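Local coordinates for protein putative ribose 5-phosphate isomerase (Leishmania infantum, PDB 6FXW) that probably interconverts ribose 5-phosphate and ribulose 5-phosphate in the pentose phosphate pathway, as a type B isomerase of the LacAB/RpiB family, at residues A[5-11]-A[33-39]; A[12-16]-A[70-74]; A[102-108]-A[130-136]. All coordinates share one frame; numbering follows the deposited sequence.

Contact 1: residues A[5-11]-A[33-39]; sequences PKRVALG and ASKVMYM
Ala33 and Ser34 open the pairing against Lys6, whose carbonyl O takes the backbone N of Ser34 at 2.8 Å. Ser34 OG, held between its own N and carbonyl carbon (chi1 56°), adds a weak bond to the same oxygen and sits 3.4 Å from Arg7 CG. Ala33 CB lies on the sheet face that carries Lys6, Val8 and Leu10, and meets Val8 CG2 at 4.1 Å. A beta bulge shifts the register here, and from Lys35 onward the two strands run as regular parallel neighbours, the two ends of a beta-alpha-beta unit closed through helix 20-29. Lys35 O receives Val8 N. Its aliphatic chain crosses Arg7, with CG over one face of the guanidinium and CB 3.7 Å from Arg7 NH1, while its ammonium leads off and Arg7 NE is tied to Glu64 O. Val36 sends its side chain to helix 20-29, touching Val27, and its CA-H leans on Val8 O. Met37 N donates to that oxygen, and Met37 O accepts Leu10 N almost straight, at 178°. A bend at the end of the Met37 chain (chi3 -72°) folds CE back to 3.6 Å from Val8 O; SD lies beside Arg7 NH2. Tyr38 lays CD1 4.0 Å from Leu10 CD2; its ring stacks with His20, and its OH bonds Pro41 O. Last comes Met39, whose N reaches Leu10 O at 2.7 Å and whose CE rests 3.8 Å from Ala9 CB, beneath helix 49-61. Main-chain bonds thus do most of the holding, apolar groups from both strands are presented to a helix on each face, and the guanidinium rests on the lysine's carbon chain while the two charged ends stay apart.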
ATOM      1  N   PRO A   5      25.929  -9.860   8.496  1.00 23.50           N
ATOM      2  CA  PRO A   5      25.534  -8.459   8.642  1.00 19.72           C
ATOM      3  C   PRO A   5      26.271  -7.515   7.708  1.00 19.70           C
ATOM      4  O   PRO A   5      27.363  -7.795   7.235  1.00 19.31           O
ATOM      5  CB  PRO A   5      25.972  -8.140  10.053  1.00 19.72           C
ATOM      6  CG  PRO A   5      26.004  -9.475  10.776  1.00 21.23           C
ATOM      7  CD  PRO A   5      26.529 -10.384   9.763  1.00 20.88           C
ATOM      8  N   LYS A   6      25.593  -6.398   7.426  1.00 21.44           N
ATOM      9  CA  LYS A   6      25.987  -5.447   6.406  1.00 22.11           C
ATOM     10  C   LYS A   6      26.312  -4.084   6.972  1.00 15.73           C
ATOM     11  O   LYS A   6      25.784  -3.675   8.017  1.00 16.76           O
ATOM     12  CB  LYS A   6      24.727  -5.168   5.530  1.00 27.52           C
ATOM     13  CG  LYS A   6      24.073  -6.326   4.765  1.00 39.08           C
ATOM     14  CD  LYS A   6      25.054  -6.938   3.789  1.00 45.29           C
ATOM     15  CE  LYS A   6      24.425  -7.349   2.458  1.00 56.08           C
ATOM     16  NZ  LYS A   6      23.028  -7.876   2.584  1.00 58.79           N
ATOM     17  N   ARG A   7      27.178  -3.370   6.264  1.00 14.30           N
ATOM     18  CA  ARG A   7      27.517  -1.970   6.565  1.00 12.99           C
ATOM     19  C   ARG A   7      26.550  -1.095   5.772  1.00 13.62           C
ATOM     20  O   ARG A   7      26.539  -1.221   4.554  1.00 13.16           O
ATOM     21  CB  ARG A   7      28.918  -1.593   6.192  1.00 13.90           C
ATOM     22  CG  ARG A   7      29.892  -2.212   7.168  1.00 16.35           C
ATOM     23  CD  ARG A   7      31.335  -1.902   6.726  1.00 15.81           C
ATOM     24  NE  ARG A   7      31.692  -0.515   6.613  1.00 15.31           N
ATOM     25  CZ  ARG A   7      32.110   0.250   7.666  1.00 15.85           C
ATOM     26  NH1 ARG A   7      32.201  -0.249   8.909  1.00 16.30           N
ATOM     27  NH2 ARG A   7      32.491   1.497   7.501  1.00 20.50           N
ATOM     28  N   VAL A   8      25.755  -0.306   6.481  1.00 12.27           N
ATOM     29  CA  VAL A   8      24.592   0.406   5.877  1.00 12.25           C
ATOM     30  C   VAL A   8      24.882   1.901   5.883  1.00 12.50           C
ATOM     31  O   VAL A   8      25.129   2.522   6.959  1.00 14.50           O
ATOM     32  CB  VAL A   8      23.315   0.078   6.647  1.00 12.84           C
ATOM     33  CG1 VAL A   8      22.161   0.916   6.025  1.00 14.02           C
ATOM     34  CG2 VAL A   8      23.033  -1.429   6.672  1.00 12.47           C
ATOM     35  N   ALA A   9      24.765   2.542   4.741  1.00 12.20           N
ATOM     36  CA  ALA A   9      24.740   3.976   4.632  1.00 12.31           C
ATOM     37  C   ALA A   9      23.279   4.456   4.485  1.00 13.84           C
ATOM     38  O   ALA A   9      22.604   4.033   3.556  1.00 13.30           O
ATOM     39  CB  ALA A   9      25.550   4.431   3.419  1.00 12.91           C
ATOM     40  N   LEU A  10      22.893   5.340   5.365  1.00 12.69           N
ATOM     41  CA  LEU A  10      21.519   5.872   5.407  1.00 12.79           C
ATOM     42  C   LEU A  10      21.587   7.321   4.993  1.00 12.24           C
ATOM     43  O   LEU A  10      22.248   8.133   5.683  1.00 12.46           O
ATOM     44  CB  LEU A  10      20.918   5.775   6.815  1.00 13.59           C
ATOM     45  CG  LEU A  10      19.616   6.523   7.026  1.00 16.04           C
ATOM     46  CD1 LEU A  10      18.500   5.830   6.264  1.00 17.66           C
ATOM     47  CD2 LEU A  10      19.194   6.597   8.505  1.00 19.84           C
ATOM     48  N   GLY A  11      20.899   7.708   3.939  1.00 11.10           N
ATOM     49  CA  GLY A  11      20.822   9.114   3.509  1.00 12.63           C
ATOM     50  C   GLY A  11      19.388   9.564   3.419  1.00 14.06           C
ATOM     51  O   GLY A  11      18.478   8.763   3.158  1.00 13.15           O
ATOM     52  N   ALA A  33      22.833  -5.310  10.662  1.00 17.69           N
ATOM     53  CA  ALA A  33      23.794  -4.292  10.337  1.00 16.91           C
ATOM     54  C   ALA A  33      24.999  -4.329  11.242  1.00 17.79           C
ATOM     55  O   ALA A  33      24.827  -4.321  12.456  1.00 23.74           O
ATOM     56  CB  ALA A  33      23.149  -2.932  10.470  1.00 18.54           C
ATOM     57  N   SER A  34      26.176  -4.335  10.669  1.00 18.30           N
ATOM     58  CA  SER A  34      27.390  -4.199  11.517  1.00 17.26           C
ATOM     59  C   SER A  34      27.768  -2.789  11.767  1.00 22.46           C
ATOM     60  O   SER A  34      28.592  -2.542  12.658  1.00 23.54           O
ATOM     61  CB  SER A  34      28.549  -4.863  10.789  1.00 17.84           C
ATOM     62  OG  SER A  34      28.780  -4.374   9.498  1.00 18.58           O
ATOM     63  N   LYS A  35      27.287  -1.859  10.954  1.00 17.05           N
ATOM     64  CA  LYS A  35      27.528  -0.453  11.127  1.00 17.59           C
ATOM     65  C   LYS A  35      26.423   0.298  10.391  1.00 16.75           C
ATOM     66  O   LYS A  35      25.988  -0.194   9.350  1.00 16.44           O
ATOM     67  CB  LYS A  35      28.824  -0.080  10.436  1.00 20.13           C
ATOM     68  CG  LYS A  35      29.169   1.382  10.414  1.00 22.67           C
ATOM     69  CD  LYS A  35      29.754   1.834  11.652  1.00 25.01           C
ATOM     70  CE  LYS A  35      30.343   3.249  11.425  1.00 25.02           C
ATOM     71  NZ  LYS A  35      31.010   3.622  12.710  1.00 28.14           N
ATOM     72  N   VAL A  36      25.953   1.411  10.923  1.00 14.69           N
ATOM     73  CA  VAL A  36      25.014   2.299  10.264  1.00 15.76           C
ATOM     74  C   VAL A  36      25.640   3.666  10.258  1.00 17.27           C
ATOM     75  O   VAL A  36      25.991   4.212  11.332  1.00 18.89           O
ATOM     76  CB  VAL A  36      23.621   2.329  10.909  1.00 20.12           C
ATOM     77  CG1 VAL A  36      22.664   3.015   9.960  1.00 23.48           C
ATOM     78  CG2 VAL A  36      23.180   0.927  11.254  1.00 24.82           C
ATOM     79  N   MET A  37      25.773   4.278   9.080  1.00 15.82           N
ATOM     80  CA  MET A  37      26.367   5.600   8.905  1.00 17.39           C
ATOM     81  C   MET A  37      25.317   6.560   8.373  1.00 18.36           C
ATOM     82  O   MET A  37      24.737   6.302   7.304  1.00 18.48           O
ATOM     83  CB  MET A  37      27.516   5.524   7.866  1.00 19.92           C
ATOM     84  CG  MET A  37      28.722   4.765   8.348  1.00 24.47           C
ATOM     85  SD  MET A  37      29.728   4.040   7.015  1.00 26.59           S
ATOM     86  CE  MET A  37      28.693   2.722   6.460  1.00 24.59           C
ATOM     87  N   TYR A  38      25.069   7.693   9.028  1.00 15.70           N
ATOM     88  CA  TYR A  38      24.101   8.667   8.615  1.00 15.87           C
ATOM     89  C   TYR A  38      24.660   9.713   7.750  1.00 17.43           C
ATOM     90  O   TYR A  38      25.651  10.382   8.196  1.00 18.68           O
ATOM     91  CB  TYR A  38      23.433   9.300   9.846  1.00 14.14           C
ATOM     92  CG  TYR A  38      22.433  10.350   9.496  1.00 14.97           C
ATOM     93  CD1 TYR A  38      21.268  10.035   8.809  1.00 15.27           C
ATOM     94  CD2 TYR A  38      22.623  11.720   9.811  1.00 15.07           C
ATOM     95  CE1 TYR A  38      20.375  10.952   8.435  1.00 14.54           C
ATOM     96  CE2 TYR A  38      21.712  12.656   9.479  1.00 14.56           C
ATOM     97  CZ  TYR A  38      20.503  12.298   8.797  1.00 15.05           C
ATOM     98  OH  TYR A  38      19.647  13.260   8.467  1.00 16.09           O
ATOM     99  N   MET A  39      24.172   9.859   6.550  1.00 17.52           N
ATOM    100  CA  MET A  39      24.636  10.848   5.650  1.00 20.90           C
ATOM    101  C   MET A  39      23.678  11.700   5.101  1.00 24.12           C
ATOM    102  O   MET A  39      23.906  12.141   4.012  1.00 38.65           O
ATOM    103  CB  MET A  39      25.421  10.224   4.447  1.00 26.04           C
ATOM    104  CG  MET A  39      25.877   8.823   4.644  1.00 28.13           C
ATOM    105  SD  MET A  39      26.730   8.241   3.206  1.00 24.25           S
ATOM    106  CE  MET A  39      27.926   7.354   4.135  1.00 27.02           C
TER

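Contact 2: residues A[12-16]-A[70-74]; sequences CDHAA and LVCGT. With SO4 (sulfate ion), chain B.
Asp13 CG stands between its backbone N and carbonyl carbon (chi1 70°), which lays the carboxylate against Cys72, with OD1 3.5 Å from Cys72 CA. That same oxygen closes an Asx turn by accepting Ala15 N at 2.9 Å, from above the carboxylate plane. The turn starts the loop that leaves strand 6-12 at the C-terminal edge of the parallel sheet, where active sites of Rossmann-like alpha/beta folds commonly lie. Just before it, Cys12 still pairs with Val71 as a parallel bridge, and Asp13 N donates to Val71 O at 3.2 Å. Ala16 CB then packs on Val71 CG1, 3.7 Å away. The other carboxylate oxygen, OD2, works through a water that donates to it and accepts from Gly73 N, so one side chain fixes its own turn and steadies the facing loop. The His14 CB leaves strand 67-72 behind, but the ring folds back and reaches a sulfate, which Arg116 and, from the second subunit, Arg140 and Arg144 also bind; this is consistent with a site for the substrate phosphate. His14 NE2 donates to sulfate O2 at 2.8 Å, the oxygen lying at the ring edge near its plane.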
ATOM      1  N   CYS A  12      19.155  10.824   3.587  1.00 11.99           N
ATOM      2  CA  CYS A  12      17.812  11.302   3.443  0.50 12.16           C
ATOM      3  C   CYS A  12      17.870  12.783   3.169  1.00 13.33           C
ATOM      4  O   CYS A  12      18.927  13.412   3.231  1.00 15.27           O
ATOM      5  CB  CYS A  12      16.961  10.996   4.690  0.50 10.60           C
ATOM      6  SG  CYS A  12      17.609  11.901   6.141  0.50 10.82           S
ATOM      7  N   ASP A  13      16.700  13.311   2.784  1.00 12.61           N
ATOM      8  CA  ASP A  13      16.516  14.765   2.693  1.00 12.26           C
ATOM      9  C   ASP A  13      15.804  15.238   3.968  1.00 12.29           C
ATOM     10  O   ASP A  13      15.654  14.472   4.937  1.00 12.68           O
ATOM     11  CB  ASP A  13      15.891  15.201   1.379  1.00 10.62           C
ATOM     12  CG  ASP A  13      14.405  14.815   1.222  1.00 12.01           C
ATOM     13  OD1 ASP A  13      13.824  14.255   2.163  1.00 11.80           O
ATOM     14  OD2 ASP A  13      13.836  15.204   0.205  1.00 12.83           O
ATOM     15  N   HIS A  14      15.298  16.434   3.951  1.00 12.40           N
ATOM     16  CA  HIS A  14      14.726  17.029   5.146  1.00 13.26           C
ATOM     17  C   HIS A  14      13.383  16.365   5.476  1.00 12.84           C
ATOM     18  O   HIS A  14      12.894  16.484   6.585  1.00 13.98           O
ATOM     19  CB  HIS A  14      14.466  18.500   4.941  1.00 13.42           C
ATOM     20  CG  HIS A  14      13.766  18.792   3.702  1.00 13.22           C
ATOM     21  ND1 HIS A  14      14.397  18.795   2.472  1.00 14.19           N
ATOM     22  CD2 HIS A  14      12.433  18.939   3.478  1.00 16.36           C
ATOM     23  CE1 HIS A  14      13.460  18.933   1.541  1.00 17.13           C
ATOM     24  NE2 HIS A  14      12.266  19.072   2.134  1.00 18.11           N
ATOM     25  N   ALA A  15      12.784  15.675   4.515  1.00 12.82           N
ATOM     26  CA  ALA A  15      11.476  15.046   4.840  1.00 13.69           C
ATOM     27  C   ALA A  15      11.634  14.054   6.002  1.00 14.87           C
ATOM     28  O   ALA A  15      10.687  13.847   6.812  1.00 13.94           O
ATOM     29  CB  ALA A  15      10.942  14.345   3.666  1.00 13.65           C
ATOM     30  N   ALA A  16      12.810  13.426   6.129  1.00 12.09           N
ATOM     31  CA  ALA A  16      13.067  12.433   7.117  1.00 13.69           C
ATOM     32  C   ALA A  16      13.881  12.960   8.286  1.00 15.64           C
ATOM     33  O   ALA A  16      14.303  12.205   9.146  1.00 16.97           O
ATOM     34  CB  ALA A  16      13.751  11.224   6.521  1.00 16.62           C
ATOM     35  N   LEU A  70      17.853   5.074   1.323  1.00  9.65           N
ATOM     36  CA  LEU A  70      17.617   6.440   0.973  1.00  9.90           C
ATOM     37  C   LEU A  70      16.148   6.789   1.255  1.00 10.13           C
ATOM     38  O   LEU A  70      15.266   6.033   0.881  1.00 10.18           O
ATOM     39  CB  LEU A  70      17.944   6.708  -0.480  1.00 10.86           C
ATOM     40  CG  LEU A  70      19.425   6.683  -0.825  1.00 10.93           C
ATOM     41  CD1 LEU A  70      19.618   6.792  -2.324  1.00 12.26           C
ATOM     42  CD2 LEU A  70      20.112   7.825  -0.130  1.00 11.50           C
ATOM     43  N   VAL A  71      15.935   7.897   1.934  1.00  9.27           N
ATOM     44  CA  VAL A  71      14.604   8.301   2.435  1.00  9.26           C
ATOM     45  C   VAL A  71      14.314   9.718   1.940  1.00 11.46           C
ATOM     46  O   VAL A  71      15.083  10.669   2.175  1.00 11.11           O
ATOM     47  CB  VAL A  71      14.536   8.220   3.936  1.00 10.12           C
ATOM     48  CG1 VAL A  71      13.075   8.354   4.360  1.00 11.61           C
ATOM     49  CG2 VAL A  71      15.159   7.025   4.534  1.00 11.19           C
ATOM     50  N   CYS A  72      13.200   9.891   1.241  1.00 11.73           N
ATOM     51  CA  CYS A  72      12.651  11.222   0.860  1.00 11.34           C
ATOM     52  C   CYS A  72      11.174  11.215   1.199  1.00 10.64           C
ATOM     53  O   CYS A  72      10.688  10.278   1.867  1.00 10.69           O
ATOM     54  CB  CYS A  72      13.013  11.724  -0.532  1.00 11.94           C
ATOM     55  SG  CYS A  72      12.341  10.756  -1.858  1.00 13.12           S
ATOM     56  N   GLY A  73      10.420  12.177   0.690  1.00  9.84           N
ATOM     57  CA  GLY A  73       9.020  12.145   1.002  1.00 10.75           C
ATOM     58  C   GLY A  73       8.317  10.880   0.497  1.00 10.59           C
ATOM     59  O   GLY A  73       7.471  10.303   1.211  1.00 10.76           O
ATOM     60  N   THR A  74       8.651  10.409  -0.701  1.00  9.68           N
ATOM     61  CA  THR A  74       7.989   9.244  -1.307  1.00 10.83           C
ATOM     62  C   THR A  74       8.925   8.101  -1.617  1.00 10.12           C
ATOM     63  O   THR A  74       8.500   7.010  -1.948  1.00 11.56           O
ATOM     64  CB  THR A  74       7.365   9.618  -2.645  1.00 11.34           C
ATOM     65  OG1 THR A  74       8.400  10.024  -3.536  1.00 11.41           O
ATOM     66  CG2 THR A  74       6.327  10.691  -2.483  1.00 11.62           C
TER
HETATM   67  S   SO4 B 201       9.151  19.750   0.033  1.00 24.92           S
HETATM   68  O1  SO4 B 201       8.086  20.813   0.220  1.00 28.21           O
HETATM   69  O2  SO4 B 201       9.588  19.263   1.341  1.00 24.06           O
HETATM   70  O3  SO4 B 201       8.386  18.660  -0.780  1.00 27.23           O
HETATM   71  O4  SO4 B 201      10.218  20.395  -0.677  1.00 29.24           O
HETATM   72  O   HOH W   1      11.273  14.714  -0.146  1.00 14.64           O

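Contact 3: residues A[102-108]-A[130-136]; sequences SRQHNNA and FLTTEPL
Arg103 crosses Phe130 at about a right angle, its CD centred over one ring face in a CH-pi contact, 3.6 Å from CD to the ring centroid. The pair joins two helix C-termini, those of helices 96-104 and 120-131, on the same alpha/beta subunit. Successive bends in the arginine (chi2 -66°, chi3 -60°) carry the guanidinium past the ring, its plane 60° from that of Phe130, in among several oxygens. NE and NH2 both make weak bonds to Thr133 O. NH2 also forms a salt bridge with Glu134 OE1 at 3.2 Å, its hydrogen bond weak; the two side chains run alongside each other, and OE1 lies at the guanidinium edge. NH1 points back to its own segment, bonding Asn107 OD1 at 2.9 Å in the plane of that amide and Ala108 O weakly. This grip holds the turn after helix 96-104 to the chain leaving helix 120-131, while Asn107 lays its amide obliquely across the Pro135 ring. Gln104 meets Thr133, CG to CG2 3.4 Å, and its NE2 approaches Leu136 CD2 at 3.7 Å as the two side chains cross; its OE1 is hydrogen-bonded to Gln100 NE2. A water accepts from Gln104 NE2 and donates to Glu134 O. Beyond it, Leu136 N donates to Gln104 O at 2.9 Å, in the carbonyl plane and on a lone pair.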
ATOM      1  N   SER A 102      12.973  -7.028  -4.252  1.00  9.99           N
ATOM      2  CA  SER A 102      13.988  -6.080  -4.675  1.00  9.87           C
ATOM      3  C   SER A 102      15.378  -6.735  -4.455  1.00 10.32           C
ATOM      4  O   SER A 102      16.292  -6.417  -5.189  1.00 10.30           O
ATOM      5  CB  SER A 102      13.963  -4.802  -3.918  1.00 10.35           C
ATOM      6  OG  SER A 102      14.368  -4.929  -2.591  1.00 11.37           O
ATOM      7  N   ARG A 103      15.478  -7.608  -3.444  1.00  9.74           N
ATOM      8  CA  ARG A 103      16.696  -8.366  -3.170  1.00 11.21           C
ATOM      9  C   ARG A 103      16.720  -9.694  -3.930  1.00 12.20           C
ATOM     10  O   ARG A 103      17.678  -9.980  -4.659  1.00 12.54           O
ATOM     11  CB  ARG A 103      16.795  -8.603  -1.678  1.00 11.82           C
ATOM     12  CG  ARG A 103      16.932  -7.341  -0.824  1.00 11.48           C
ATOM     13  CD  ARG A 103      18.226  -6.575  -1.041  1.00 11.58           C
ATOM     14  NE  ARG A 103      19.308  -7.454  -0.711  1.00 13.34           N
ATOM     15  CZ  ARG A 103      20.338  -7.815  -1.481  1.00 14.11           C
ATOM     16  NH1 ARG A 103      20.594  -7.265  -2.663  1.00 13.58           N
ATOM     17  NH2 ARG A 103      21.170  -8.774  -1.060  1.00 16.55           N
ATOM     18  N   GLN A 104      15.652 -10.494  -3.829  1.00 11.57           N
ATOM     19  CA  GLN A 104      15.605 -11.846  -4.480  1.00 11.58           C
ATOM     20  C   GLN A 104      15.789 -11.794  -5.953  1.00 13.60           C
ATOM     21  O   GLN A 104      16.500 -12.609  -6.571  1.00 13.61           O
ATOM     22  CB  GLN A 104      14.333 -12.571  -4.095  1.00 12.55           C
ATOM     23  CG  GLN A 104      14.294 -13.052  -2.679  1.00 15.99           C
ATOM     24  CD  GLN A 104      13.194 -14.006  -2.390  1.00 17.94           C
ATOM     25  OE1 GLN A 104      12.099 -13.877  -2.873  1.00 20.96           O
ATOM     26  NE2 GLN A 104      13.520 -15.002  -1.617  1.00 22.05           N
ATOM     27  N   HIS A 105      15.106 -10.820  -6.583  1.00 12.15           N
ATOM     28  CA  HIS A 105      15.116 -10.714  -8.035  1.00 12.28           C
ATOM     29  C   HIS A 105      16.047  -9.669  -8.524  1.00 11.56           C
ATOM     30  O   HIS A 105      16.853  -9.908  -9.429  1.00 13.74           O
ATOM     31  CB  HIS A 105      13.689 -10.415  -8.546  1.00 13.49           C
ATOM     32  CG  HIS A 105      12.764 -11.546  -8.357  1.00 12.77           C
ATOM     33  ND1 HIS A 105      11.417 -11.436  -8.702  1.00 16.18           N
ATOM     34  CD2 HIS A 105      12.926 -12.766  -7.810  1.00 16.53           C
ATOM     35  CE1 HIS A 105      10.822 -12.566  -8.379  1.00 16.19           C
ATOM     36  NE2 HIS A 105      11.699 -13.407  -7.846  1.00 17.90           N
ATOM     37  N   ASN A 106      15.965  -8.451  -7.988  1.00 10.86           N
ATOM     38  CA  ASN A 106      16.713  -7.340  -8.554  1.00 11.73           C
ATOM     39  C   ASN A 106      18.094  -7.092  -7.899  1.00 11.54           C
ATOM     40  O   ASN A 106      18.852  -6.284  -8.415  1.00 11.96           O
ATOM     41  CB  ASN A 106      15.917  -6.054  -8.493  1.00 11.13           C
ATOM     42  CG  ASN A 106      14.490  -6.211  -8.981  1.00 12.69           C
ATOM     43  OD1 ASN A 106      13.592  -6.272  -8.136  1.00 13.34           O
ATOM     44  ND2 ASN A 106      14.271  -6.389 -10.292  1.00 12.80           N
ATOM     45  N   ASN A 107      18.416  -7.870  -6.868  1.00 11.26           N
ATOM     46  CA  ASN A 107      19.659  -7.801  -6.150  1.00 11.72           C
ATOM     47  C   ASN A 107      20.038  -6.344  -5.924  1.00 12.13           C
ATOM     48  O   ASN A 107      21.170  -5.881  -6.178  1.00 12.08           O
ATOM     49  CB  ASN A 107      20.754  -8.538  -6.930  1.00 12.69           C
ATOM     50  CG  ASN A 107      21.996  -8.786  -6.089  1.00 14.11           C
ATOM     51  OD1 ASN A 107      22.022  -8.518  -4.901  1.00 14.39           O
ATOM     52  ND2 ASN A 107      23.059  -9.256  -6.764  1.00 16.46           N
ATOM     53  N   ALA A 108      19.132  -5.521  -5.377  1.00 11.11           N
ATOM     54  CA  ALA A 108      19.340  -4.084  -5.262  1.00 10.04           C
ATOM     55  C   ALA A 108      20.356  -3.732  -4.181  1.00 10.45           C
ATOM     56  O   ALA A 108      20.408  -4.389  -3.109  1.00 10.64           O
ATOM     57  CB  ALA A 108      18.047  -3.352  -4.886  1.00 10.45           C
ATOM     58  N   PHE A 130      14.641  -6.088   3.718  1.00 10.55           N
ATOM     59  CA  PHE A 130      15.691  -5.746   2.726  1.00 10.46           C
ATOM     60  C   PHE A 130      17.064  -6.165   3.142  1.00 11.12           C
ATOM     61  O   PHE A 130      17.870  -6.680   2.355  1.00 11.95           O
ATOM     62  CB  PHE A 130      15.647  -4.235   2.469  1.00 10.62           C
ATOM     63  CG  PHE A 130      16.513  -3.767   1.340  1.00 10.98           C
ATOM     64  CD1 PHE A 130      16.061  -3.761   0.038  1.00 11.56           C
ATOM     65  CD2 PHE A 130      17.793  -3.323   1.578  1.00 11.67           C
ATOM     66  CE1 PHE A 130      16.781  -3.281  -1.000  1.00 11.72           C
ATOM     67  CE2 PHE A 130      18.560  -2.874   0.520  1.00 11.65           C
ATOM     68  CZ  PHE A 130      18.088  -2.889  -0.775  1.00 11.71           C
ATOM     69  N   LEU A 131      17.335  -5.909   4.434  1.00 10.39           N
ATOM     70  CA  LEU A 131      18.675  -6.278   4.946  1.00 11.97           C
ATOM     71  C   LEU A 131      18.933  -7.756   5.166  1.00 13.02           C
ATOM     72  O   LEU A 131      20.123  -8.148   5.317  1.00 15.39           O
ATOM     73  CB  LEU A 131      18.943  -5.565   6.264  1.00 12.48           C
ATOM     74  CG  LEU A 131      19.036  -4.033   6.209  1.00 14.20           C
ATOM     75  CD1 LEU A 131      19.198  -3.355   7.615  1.00 15.00           C
ATOM     76  CD2 LEU A 131      20.099  -3.550   5.203  1.00 14.75           C
ATOM     77  N   THR A 132      17.900  -8.560   5.226  1.00 11.84           N
ATOM     78  CA  THR A 132      18.074  -9.986   5.466  1.00 14.60           C
ATOM     79  C   THR A 132      17.715 -10.890   4.332  1.00 16.37           C
ATOM     80  O   THR A 132      17.554 -12.094   4.542  1.00 20.02           O
ATOM     81  CB  THR A 132      17.288 -10.394   6.697  1.00 14.65           C
ATOM     82  OG1 THR A 132      15.874 -10.109   6.564  1.00 15.55           O
ATOM     83  CG2 THR A 132      17.681  -9.589   7.955  1.00 14.33           C
ATOM     84  N   THR A 133      17.473 -10.374   3.149  1.00 13.81           N
ATOM     85  CA  THR A 133      17.074 -11.171   2.012  1.00 13.28           C
ATOM     86  C   THR A 133      18.240 -11.197   1.017  1.00 14.07           C
ATOM     87  O   THR A 133      18.828 -10.215   0.659  1.00 14.51           O
ATOM     88  CB  THR A 133      15.761 -10.660   1.349  1.00 12.50           C
ATOM     89  OG1 THR A 133      14.728 -10.593   2.310  1.00 13.66           O
ATOM     90  CG2 THR A 133      15.334 -11.560   0.205  1.00 14.47           C
ATOM     91  N   GLU A 134      18.563 -12.414   0.563  1.00 17.53           N
ATOM     92  CA  GLU A 134      19.606 -12.616  -0.448  1.00 19.79           C
ATOM     93  C   GLU A 134      19.069 -12.813  -1.829  1.00 16.65           C
ATOM     94  O   GLU A 134      17.894 -13.248  -1.979  1.00 16.56           O
ATOM     95  CB  GLU A 134      20.469 -13.814  -0.043  1.00 23.27           C
ATOM     96  CG  GLU A 134      21.438 -13.432   1.100  1.00 31.99           C
ATOM     97  CD  GLU A 134      22.442 -12.334   0.718  1.00 42.25           C
ATOM     98  OE1 GLU A 134      22.211 -11.069   0.940  1.00 38.18           O
ATOM     99  OE2 GLU A 134      23.502 -12.731   0.168  1.00 55.14           O
ATOM    100  N   PRO A 135      19.878 -12.522  -2.859  1.00 16.04           N
ATOM    101  CA  PRO A 135      19.457 -12.739  -4.225  1.00 17.74           C
ATOM    102  C   PRO A 135      19.290 -14.223  -4.542  1.00 24.69           C
ATOM    103  O   PRO A 135      20.044 -15.054  -4.017  1.00 21.34           O
ATOM    104  CB  PRO A 135      20.535 -12.083  -5.044  1.00 20.16           C
ATOM    105  CG  PRO A 135      21.723 -11.974  -4.144  1.00 20.97           C
ATOM    106  CD  PRO A 135      21.254 -11.995  -2.769  1.00 20.91           C
ATOM    107  N   LEU A 136      18.264 -14.567  -5.282  1.00 21.79           N
ATOM    108  CA  LEU A 136      17.849 -16.004  -5.498  1.00 28.19           C
ATOM    109  C   LEU A 136      18.855 -16.496  -6.498  1.00 32.76           C
ATOM    110  O   LEU A 136      19.376 -15.732  -7.311  1.00 28.45           O
ATOM    111  CB  LEU A 136      16.458 -16.165  -6.090  1.00 27.04           C
ATOM    112  CG  LEU A 136      15.338 -16.079  -5.100  1.00 31.47           C
ATOM    113  CD1 LEU A 136      14.014 -16.123  -5.824  1.00 31.81           C
ATOM    114  CD2 LEU A 136      15.373 -17.107  -3.975  1.00 33.93           C
TER
HETATM  115  O   HOH W   2      16.411 -15.220  -0.929  1.00 26.38           O

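In the fold
Contacts 1 and 2 share one parallel sheet: strand 6-12 runs between 33-38 and 67-72, so contact 2 continues where contact 1 ends. Their centres are 16 Å apart, their segments alternate along the chain, and Gly11 O probably accepts from Val71 N at 3.0 Å. Contact 3 follows both in sequence and joins the ends of helices 96-104 and 120-131. It lies about 17 Å from contact 1, centre to centre, touching it where Val8 packs on Leu131. Contacts 2 and 3 sit on opposite sides of the chain's centre, 22 Å between centres, yet each meets the second subunit, which also contributes arginines to the sulfate site at contact 2.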